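Magnesium-protoporphyrin O-methyltransferase (Synechocystis sp., PDB 4QDJ) transfers a methyl group from S-adenosylmethionine to magnesium protoporphyrin IX, yielding the 13-monomethyl ester in chlorophyll biosynthesis. Local coordinates at residues S50-L55 / I78-A83; E106-A109 / Q113-F116; L160-A165 / A196-I201. All blocks are in the same frame, centred on the assembly; numbering follows the deposited sequence.

Contact 1. Residues S50-L55 / I78-A83; sequences SVVAWL and IPLAQA
A chi1 of 172° in Val52 sets its methyl CG2 anti to the carbonyl carbon and beside the backbone N, facing Leu80 and Pro79. Leu80 answers from helix 77-82: its CG is also anti to the carbonyl carbon, and the tip swings nearer to helix 35-58 than the direction of its CB alone would suggest. The example is a helix pair in the class I methyltransferase fold, a Rossmann-like sheet flanked by helices. The axes of segments 50-55 and 78-82 run nearly parallel, 24° apart, and approach to 10.4 Å, so that side chains alone bridge the gap. Val52 and Leu80 slide past each other in opposite directions, with Val52 CG2 lying 4.0 Å from Leu80 CD2. The same valine methyl also reaches Pro79 CB at 4.2 Å, the two side chains crossing at about a right angle. Leu55, three residues after Val52 and so on the same side of the helix, adds the deeper part of the contact and also packs on Ile161 of strand 159-164 in the central sheet. No hydrogen bond crosses the pair, so the fit of branched apolar groups does the joining. Leu80 CD2 is the hub: besides the valine methyl it touches Leu55 CD2 at 3.8 Å, while its sister methyl CD1 lies 4.1 Å from that same Leu55 CD2.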
loop_
_atom_site.group_PDB
_atom_site.type_symbol
_atom_site.label_atom_id
_atom_site.label_comp_id
_atom_site.label_asym_id
_atom_site.label_seq_id
_atom_site.Cartn_x
_atom_site.Cartn_y
_atom_site.Cartn_z
ATOM N N SER A 50 -1.271 -0.271 -12.516
ATOM C CA SER A 50 -1.989 -1.527 -12.715
ATOM C C SER A 50 -3.201 -1.624 -11.793
ATOM O O SER A 50 -4.275 -2.067 -12.199
ATOM C CB SER A 50 -1.061 -2.726 -12.484
ATOM O OG SER A 50 -0.105 -2.846 -13.523
ATOM N N VAL A 51 -3.021 -1.213 -10.542
ATOM C CA VAL A 51 -4.111 -1.266 -9.572
ATOM C C VAL A 51 -5.197 -0.242 -9.902
ATOM O O VAL A 51 -6.388 -0.557 -9.879
ATOM C CB VAL A 51 -3.589 -1.092 -8.130
ATOM C CG1 VAL A 51 -4.748 -0.948 -7.144
ATOM C CG2 VAL A 51 -2.715 -2.277 -7.756
ATOM N N VAL A 52 -4.785 0.978 -10.233
ATOM C CA VAL A 52 -5.732 1.999 -10.666
ATOM C C VAL A 52 -6.532 1.499 -11.868
ATOM O O VAL A 52 -7.755 1.653 -11.919
ATOM C CB VAL A 52 -5.023 3.326 -11.012
ATOM C CG1 VAL A 52 -6.003 4.316 -11.637
ATOM C CG2 VAL A 52 -4.382 3.924 -9.765
ATOM N N ALA A 53 -5.841 0.873 -12.817
ATOM C CA ALA A 53 -6.489 0.356 -14.018
ATOM C C ALA A 53 -7.539 -0.711 -13.700
ATOM O O ALA A 53 -8.609 -0.731 -14.311
ATOM C CB ALA A 53 -5.451 -0.189 -14.993
ATOM N N TRP A 54 -7.230 -1.593 -12.750
ATOM C CA TRP A 54 -8.186 -2.610 -12.313
ATOM C C TRP A 54 -9.459 -1.951 -11.808
ATOM O O TRP A 54 -10.568 -2.330 -12.190
ATOM C CB TRP A 54 -7.610 -3.448 -11.172
ATOM C CG TRP A 54 -6.702 -4.562 -11.574
ATOM C CD1 TRP A 54 -6.447 -5.011 -12.838
ATOM C CD2 TRP A 54 -5.923 -5.376 -10.692
ATOM N NE1 TRP A 54 -5.552 -6.055 -12.795
ATOM C CE2 TRP A 54 -5.214 -6.297 -11.490
ATOM C CE3 TRP A 54 -5.752 -5.412 -9.304
ATOM C CZ2 TRP A 54 -4.352 -7.246 -10.943
ATOM C CZ3 TRP A 54 -4.896 -6.353 -8.764
ATOM C CH2 TRP A 54 -4.207 -7.259 -9.582
ATOM N N LEU A 55 -9.285 -0.963 -10.935
ATOM C CA LEU A 55 -10.411 -0.329 -10.257
ATOM C C LEU A 55 -11.244 0.520 -11.212
ATOM O O LEU A 55 -12.470 0.558 -11.111
ATOM C CB LEU A 55 -9.928 0.496 -9.058
ATOM C CG LEU A 55 -9.886 -0.237 -7.708
ATOM C CD1 LEU A 55 -9.085 -1.526 -7.787
ATOM C CD2 LEU A 55 -9.336 0.666 -6.609
ATOM N N ILE A 78 -3.851 9.384 -4.296
ATOM C CA ILE A 78 -4.165 10.554 -5.105
ATOM C C ILE A 78 -4.832 10.208 -6.450
ATOM O O ILE A 78 -5.904 10.735 -6.750
ATOM C CB ILE A 78 -2.941 11.491 -5.250
ATOM C CG1 ILE A 78 -2.565 12.055 -3.877
ATOM C CG2 ILE A 78 -3.228 12.614 -6.238
ATOM C CD1 ILE A 78 -1.235 12.778 -3.842
ATOM N N PRO A 79 -4.231 9.305 -7.251
ATOM C CA PRO A 79 -4.940 8.973 -8.495
ATOM C C PRO A 79 -6.301 8.297 -8.296
ATOM O O PRO A 79 -7.178 8.468 -9.142
ATOM C CB PRO A 79 -3.969 8.037 -9.229
ATOM C CG PRO A 79 -3.000 7.580 -8.200
ATOM C CD PRO A 79 -2.890 8.695 -7.210
ATOM N N LEU A 80 -6.486 7.556 -7.207
ATOM C CA LEU A 80 -7.802 6.982 -6.933
ATOM C C LEU A 80 -8.814 8.081 -6.618
ATOM O O LEU A 80 -9.953 8.032 -7.078
ATOM C CB LEU A 80 -7.744 5.958 -5.797
ATOM C CG LEU A 80 -7.040 4.640 -6.132
ATOM C CD1 LEU A 80 -7.114 3.683 -4.951
ATOM C CD2 LEU A 80 -7.651 4.004 -7.378
ATOM N N ALA A 81 -8.389 9.075 -5.843
ATOM C CA ALA A 81 -9.253 10.206 -5.518
ATOM C C ALA A 81 -9.571 11.024 -6.766
ATOM O O ALA A 81 -10.693 11.502 -6.934
ATOM C CB ALA A 81 -8.610 11.082 -4.455
ATOM N N GLN A 82 -8.576 11.184 -7.635
ATOM C CA GLN A 82 -8.766 11.878 -8.904
ATOM C C GLN A 82 -9.835 11.192 -9.748
ATOM O O GLN A 82 -10.576 11.848 -10.484
ATOM C CB GLN A 82 -7.445 11.951 -9.679
ATOM C CG GLN A 82 -6.462 12.970 -9.125
ATOM C CD GLN A 82 -5.099 12.919 -9.797
ATOM O OE1 GLN A 82 -4.534 11.845 -10.003
ATOM N NE2 GLN A 82 -4.565 14.087 -10.140
ATOM N N ALA A 83 -9.917 9.869 -9.626
ATOM C CA ALA A 83 -10.891 9.080 -10.376
ATOM C C ALA A 83 -12.250 9.012 -9.678
ATOM O O ALA A 83 -13.176 8.363 -10.168
ATOM C CB ALA A 83 -10.351 7.679 -10.638
#

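Contact 2. Residues E106-A109 / Q113-F116; sequences EVLA and QPTF
Leu108 and Pro114 supply the apolar side of this contact, where the last turn of helix 94-108 meets the approach to strand 115-118. The two side chains cross at about a right angle, and the leucine methyl CD1 rests 3.6 Å from Pro114 CD, a carbon of the pyrrolidine ring. What carries that methyl across is an outstretched leucine: CG lies beside the backbone N, and CD1 continues anti to CA (chi2 -172°). The same methyl lies 3.9 Å from Gln113 CA, and nearer the root of the side chain Leu108 CB packs against Gln113 CG, also at 3.9 Å. The leucine thus crosses the proline ring with its CD1 and meets the aliphatic start of the glutamine with its CB.

The polar side belongs to the end of Gln113, whose chain is extended beyond CG, which carries the amide to helix 94-108. Its NE2 donates to OE1 of Gln105 in that helix, and its OE1 has a weak hydrogen bond with Gln101 NE2. Both ends of the amide find a partner on the helix, one of them weakly, which probably limits its rotation. The model also puts this amide improbably close to the carbonyl of Ala109, a detail that is doubtful.

The backbone makes the turn possible: Ala109, the first residue past the helix, takes a positive phi (53°), and the chain then returns within a few residues. The contact therefore closes the second half of a beta-alpha-beta unit made of strand 86-91, helix 94-108 and strand 115-118. Thr115 pairs by backbone hydrogen bonds with Val87 and Gly89, Phe116 packs against helix 94-108 on Val97 and Ala104, and helix 77-82 packs alongside, with Ala81 against Pro114 and Gln82 against Leu108.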
loop_
_atom_site.group_PDB
_atom_site.type_symbol
_atom_site.label_atom_id
_atom_site.label_comp_id
_atom_site.label_asym_id
_atom_site.label_seq_id
_atom_site.Cartn_x
_atom_site.Cartn_y
_atom_site.Cartn_z
ATOM N N GLU A 106 -1.796 20.196 -3.216
ATOM C CA GLU A 106 -1.217 20.897 -4.356
ATOM C C GLU A 106 -1.910 20.548 -5.668
ATOM O O GLU A 106 -2.080 21.404 -6.535
ATOM C CB GLU A 106 0.280 20.598 -4.467
ATOM C CG GLU A 106 1.137 21.277 -3.411
ATOM C CD GLU A 106 2.604 20.915 -3.535
ATOM O OE1 GLU A 106 2.940 20.089 -4.408
ATOM O OE2 GLU A 106 3.420 21.457 -2.760
ATOM N N VAL A 107 -2.316 19.292 -5.812
ATOM C CA VAL A 107 -2.847 18.824 -7.086
ATOM C C VAL A 107 -4.375 18.719 -7.098
ATOM O O VAL A 107 -4.998 18.816 -8.156
ATOM C CB VAL A 107 -2.195 17.483 -7.509
ATOM C CG1 VAL A 107 -2.767 16.326 -6.713
ATOM C CG2 VAL A 107 -2.373 17.249 -8.993
ATOM N N LEU A 108 -4.979 18.548 -5.925
ATOM C CA LEU A 108 -6.425 18.362 -5.841
ATOM C C LEU A 108 -7.162 19.586 -5.312
ATOM O O LEU A 108 -8.380 19.692 -5.466
ATOM C CB LEU A 108 -6.762 17.149 -4.973
ATOM C CG LEU A 108 -6.140 15.833 -5.435
ATOM C CD1 LEU A 108 -6.685 14.665 -4.636
ATOM C CD2 LEU A 108 -6.398 15.643 -6.911
ATOM N N ALA A 109 -6.419 20.501 -4.693
ATOM C CA ALA A 109 -6.993 21.702 -4.088
ATOM C C ALA A 109 -8.128 21.363 -3.122
ATOM O O ALA A 109 -7.921 20.654 -2.139
ATOM C CB ALA A 109 -7.466 22.680 -5.161
ATOM N N GLN A 113 -10.351 15.185 -2.184
ATOM C CA GLN A 113 -9.067 14.810 -1.597
ATOM C C GLN A 113 -9.199 13.502 -0.832
ATOM O O GLN A 113 -10.249 13.224 -0.254
ATOM C CB GLN A 113 -8.585 15.883 -0.615
ATOM C CG GLN A 113 -8.023 17.151 -1.233
ATOM C CD GLN A 113 -7.341 18.031 -0.200
ATOM O OE1 GLN A 113 -7.035 17.584 0.905
ATOM N NE2 GLN A 113 -7.102 19.288 -0.554
ATOM N N PRO A 114 -8.129 12.695 -0.806
ATOM C CA PRO A 114 -8.158 11.589 0.150
ATOM C C PRO A 114 -8.078 12.152 1.558
ATOM O O PRO A 114 -7.678 13.304 1.743
ATOM C CB PRO A 114 -6.859 10.827 -0.145
ATOM C CG PRO A 114 -6.411 11.293 -1.489
ATOM C CD PRO A 114 -6.892 12.709 -1.602
ATOM N N THR A 115 -8.465 11.358 2.543
ATOM C CA THR A 115 -8.248 11.678 3.950
ATOM C C THR A 115 -7.008 10.926 4.431
ATOM O O THR A 115 -6.919 9.719 4.215
ATOM C CB THR A 115 -9.452 11.225 4.799
ATOM O OG1 THR A 115 -10.616 11.974 4.424
ATOM C CG2 THR A 115 -9.173 11.419 6.284
ATOM N N PHE A 116 -6.075 11.614 5.078
ATOM C CA PHE A 116 -4.842 10.979 5.532
ATOM C C PHE A 116 -4.712 10.971 7.050
ATOM O O PHE A 116 -4.992 11.967 7.715
ATOM C CB PHE A 116 -3.622 11.667 4.916
ATOM C CG PHE A 116 -3.521 11.509 3.425
ATOM C CD1 PHE A 116 -3.255 10.269 2.864
ATOM C CD2 PHE A 116 -3.676 12.601 2.584
ATOM C CE1 PHE A 116 -3.152 10.118 1.494
ATOM C CE2 PHE A 116 -3.571 12.458 1.211
ATOM C CZ PHE A 116 -3.310 11.214 0.666
#

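Contact 3. Residues L160-A165 / A196-I201; sequences LILSFA and ADIRKI
Phe164 offers one face of its ring to Ile198, whose CG1 sits over the centre as a CH-pi contact, 3.9 Å from the centroid and only 8° off the ring normal. The phenylalanine reaches this place from strand 159-164 with CG in the crowded position between backbone N and carbonyl carbon (chi1 61°). Ile198 contributes a second branch, CG2, which lies 4.0 Å from Phe164 CE1 and 4.3 Å from Leu162 CD1. This is the tight part: all three residues are buried, between the sheet of the Rossmann-like fold and helix 195-204, with Ile149 of helix 142-155 and Leu225 of strand 221-229 close by. With alanine at Phe164, Ile198 CG1 would probably lose the ring face it rests on, and a gap is likely to open between helix and strand. The outward side of the helix is looser: Ala196 and Lys200 are exposed, the lysine salt-bridged to Asp204. At the flank, Arg199 pairs with Glu195 and touches strand 207-216. The salt bridges named here stay within helix 195-204, while strand 159-164 meets it through carbon alone; with no hydrogen bond between them, the seam probably depends on shape and hydrophobic burial.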
loop_
_atom_site.group_PDB
_atom_site.type_symbol
_atom_site.label_atom_id
_atom_site.label_comp_id
_atom_site.label_asym_id
_atom_site.label_seq_id
_atom_site.Cartn_x
_atom_site.Cartn_y
_atom_site.Cartn_z
ATOM N N LEU A 160 -9.858 -7.152 -1.028
ATOM C CA LEU A 160 -8.546 -6.836 -0.483
ATOM C C LEU A 160 -7.500 -6.995 -1.583
ATOM O O LEU A 160 -7.404 -8.049 -2.207
ATOM C CB LEU A 160 -8.224 -7.762 0.693
ATOM C CG LEU A 160 -6.858 -7.621 1.373
ATOM C CD1 LEU A 160 -6.629 -6.194 1.855
ATOM C CD2 LEU A 160 -6.742 -8.606 2.528
ATOM N N ILE A 161 -6.733 -5.939 -1.835
ATOM C CA ILE A 161 -5.669 -5.993 -2.828
ATOM C C ILE A 161 -4.321 -5.846 -2.132
ATOM O O ILE A 161 -4.126 -4.919 -1.349
ATOM C CB ILE A 161 -5.836 -4.891 -3.890
ATOM C CG1 ILE A 161 -7.104 -5.141 -4.709
ATOM C CG2 ILE A 161 -4.618 -4.828 -4.802
ATOM C CD1 ILE A 161 -7.513 -3.969 -5.573
ATOM N N LEU A 162 -3.408 -6.772 -2.408
ATOM C CA LEU A 162 -2.093 -6.780 -1.775
ATOM C C LEU A 162 -0.993 -6.892 -2.816
ATOM O O LEU A 162 -1.190 -7.482 -3.875
ATOM C CB LEU A 162 -1.956 -7.976 -0.829
ATOM C CG LEU A 162 -2.985 -8.214 0.271
ATOM C CD1 LEU A 162 -2.699 -9.541 0.959
ATOM C CD2 LEU A 162 -2.975 -7.071 1.272
ATOM N N SER A 163 0.176 -6.342 -2.506
ATOM C CA SER A 163 1.367 -6.647 -3.286
ATOM C C SER A 163 2.516 -7.030 -2.360
ATOM O O SER A 163 2.593 -6.568 -1.220
ATOM C CB SER A 163 1.757 -5.492 -4.215
ATOM O OG SER A 163 2.265 -4.390 -3.490
ATOM N N PHE A 164 3.395 -7.893 -2.853
ATOM C CA PHE A 164 4.508 -8.389 -2.061
ATOM C C PHE A 164 5.618 -8.863 -2.986
ATOM O O PHE A 164 5.384 -9.107 -4.170
ATOM C CB PHE A 164 4.052 -9.533 -1.146
ATOM C CG PHE A 164 3.510 -10.729 -1.886
ATOM C CD1 PHE A 164 2.194 -10.756 -2.323
ATOM C CD2 PHE A 164 4.313 -11.831 -2.137
ATOM C CE1 PHE A 164 1.693 -11.852 -3.004
ATOM C CE2 PHE A 164 3.818 -12.931 -2.816
ATOM C CZ PHE A 164 2.506 -12.941 -3.249
ATOM N N ALA A 165 6.825 -8.978 -2.447
ATOM C CA ALA A 165 7.934 -9.555 -3.190
ATOM C C ALA A 165 7.879 -11.065 -3.027
ATOM O O ALA A 165 7.997 -11.572 -1.914
ATOM C CB ALA A 165 9.253 -9.013 -2.677
ATOM N N ALA A 196 2.121 -19.039 -2.078
ATOM C CA ALA A 196 1.306 -20.087 -1.473
ATOM C C ALA A 196 0.888 -19.704 -0.056
ATOM O O ALA A 196 -0.243 -19.965 0.358
ATOM C CB ALA A 196 2.052 -21.418 -1.475
ATOM N N ASP A 197 1.800 -19.074 0.680
ATOM C CA ASP A 197 1.506 -18.618 2.036
ATOM C C ASP A 197 0.489 -17.481 2.030
ATOM O O ASP A 197 -0.452 -17.479 2.822
ATOM C CB ASP A 197 2.781 -18.166 2.754
ATOM C CG ASP A 197 3.712 -19.318 3.080
ATOM O OD1 ASP A 197 3.272 -20.485 3.022
ATOM O OD2 ASP A 197 4.888 -19.054 3.406
ATOM N N ILE A 198 0.681 -16.513 1.139
ATOM C CA ILE A 198 -0.229 -15.375 1.040
ATOM C C ILE A 198 -1.635 -15.827 0.643
ATOM O O ILE A 198 -2.626 -15.374 1.218
ATOM C CB ILE A 198 0.286 -14.319 0.039
ATOM C CG1 ILE A 198 1.671 -13.815 0.458
ATOM C CG2 ILE A 198 -0.691 -13.153 -0.062
ATOM C CD1 ILE A 198 1.689 -13.125 1.808
ATOM N N ARG A 199 -1.720 -16.729 -0.331
ATOM C CA ARG A 199 -3.012 -17.255 -0.762
ATOM C C ARG A 199 -3.706 -18.039 0.350
ATOM O O ARG A 199 -4.928 -17.986 0.483
ATOM C CB ARG A 199 -2.858 -18.134 -2.005
ATOM C CG ARG A 199 -2.609 -17.364 -3.293
ATOM C CD ARG A 199 -2.439 -18.326 -4.456
ATOM N NE ARG A 199 -2.225 -17.644 -5.727
ATOM C CZ ARG A 199 -3.135 -17.548 -6.692
ATOM N NH1 ARG A 199 -4.334 -18.094 -6.539
ATOM N NH2 ARG A 199 -2.839 -16.907 -7.815
ATOM N N LYS A 200 -2.920 -18.762 1.145
ATOM C CA LYS A 200 -3.458 -19.536 2.257
ATOM C C LYS A 200 -4.066 -18.620 3.315
ATOM O O LYS A 200 -5.169 -18.864 3.803
ATOM C CB LYS A 200 -2.368 -20.421 2.873
ATOM C CG LYS A 200 -2.832 -21.286 4.037
ATOM C CD LYS A 200 -3.976 -22.195 3.627
ATOM C CE LYS A 200 -4.223 -23.283 4.664
ATOM N NZ LYS A 200 -4.518 -22.726 6.013
ATOM N N ILE A 201 -3.340 -17.560 3.660
ATOM C CA ILE A 201 -3.814 -16.585 4.637
ATOM C C ILE A 201 -5.095 -15.908 4.155
ATOM O O ILE A 201 -6.038 -15.721 4.923
ATOM C CB ILE A 201 -2.736 -15.522 4.930
ATOM C CG1 ILE A 201 -1.487 -16.185 5.513
ATOM C CG2 ILE A 201 -3.267 -14.459 5.885
ATOM C CD1 ILE A 201 -0.244 -15.335 5.409
#

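Along the chain the three contacts follow in series, each closing before the next opens. Contacts 1 and 2 are neighbours, with centres about 14 Å apart, and touch directly: Gln82 CG lies 3.5 Å from Leu108 CD2, joining helix 77-82 to helix 94-108. The centre of contact 3 lies about 20 Å from that of contact 1 and about 29 Å from that of contact 2, on the other side of the chain's centre from contact 2. Strand 159-164 links it to contact 1, since Ile161 packs on Leu55 whereas the next residue, Leu162, turns to helix 195-204. Helices thus clothe both faces of one mixed sheet, the scaffold of a methyltransferase, with bound S-adenosylmethionine about 9 Å from the side chain of Pro79.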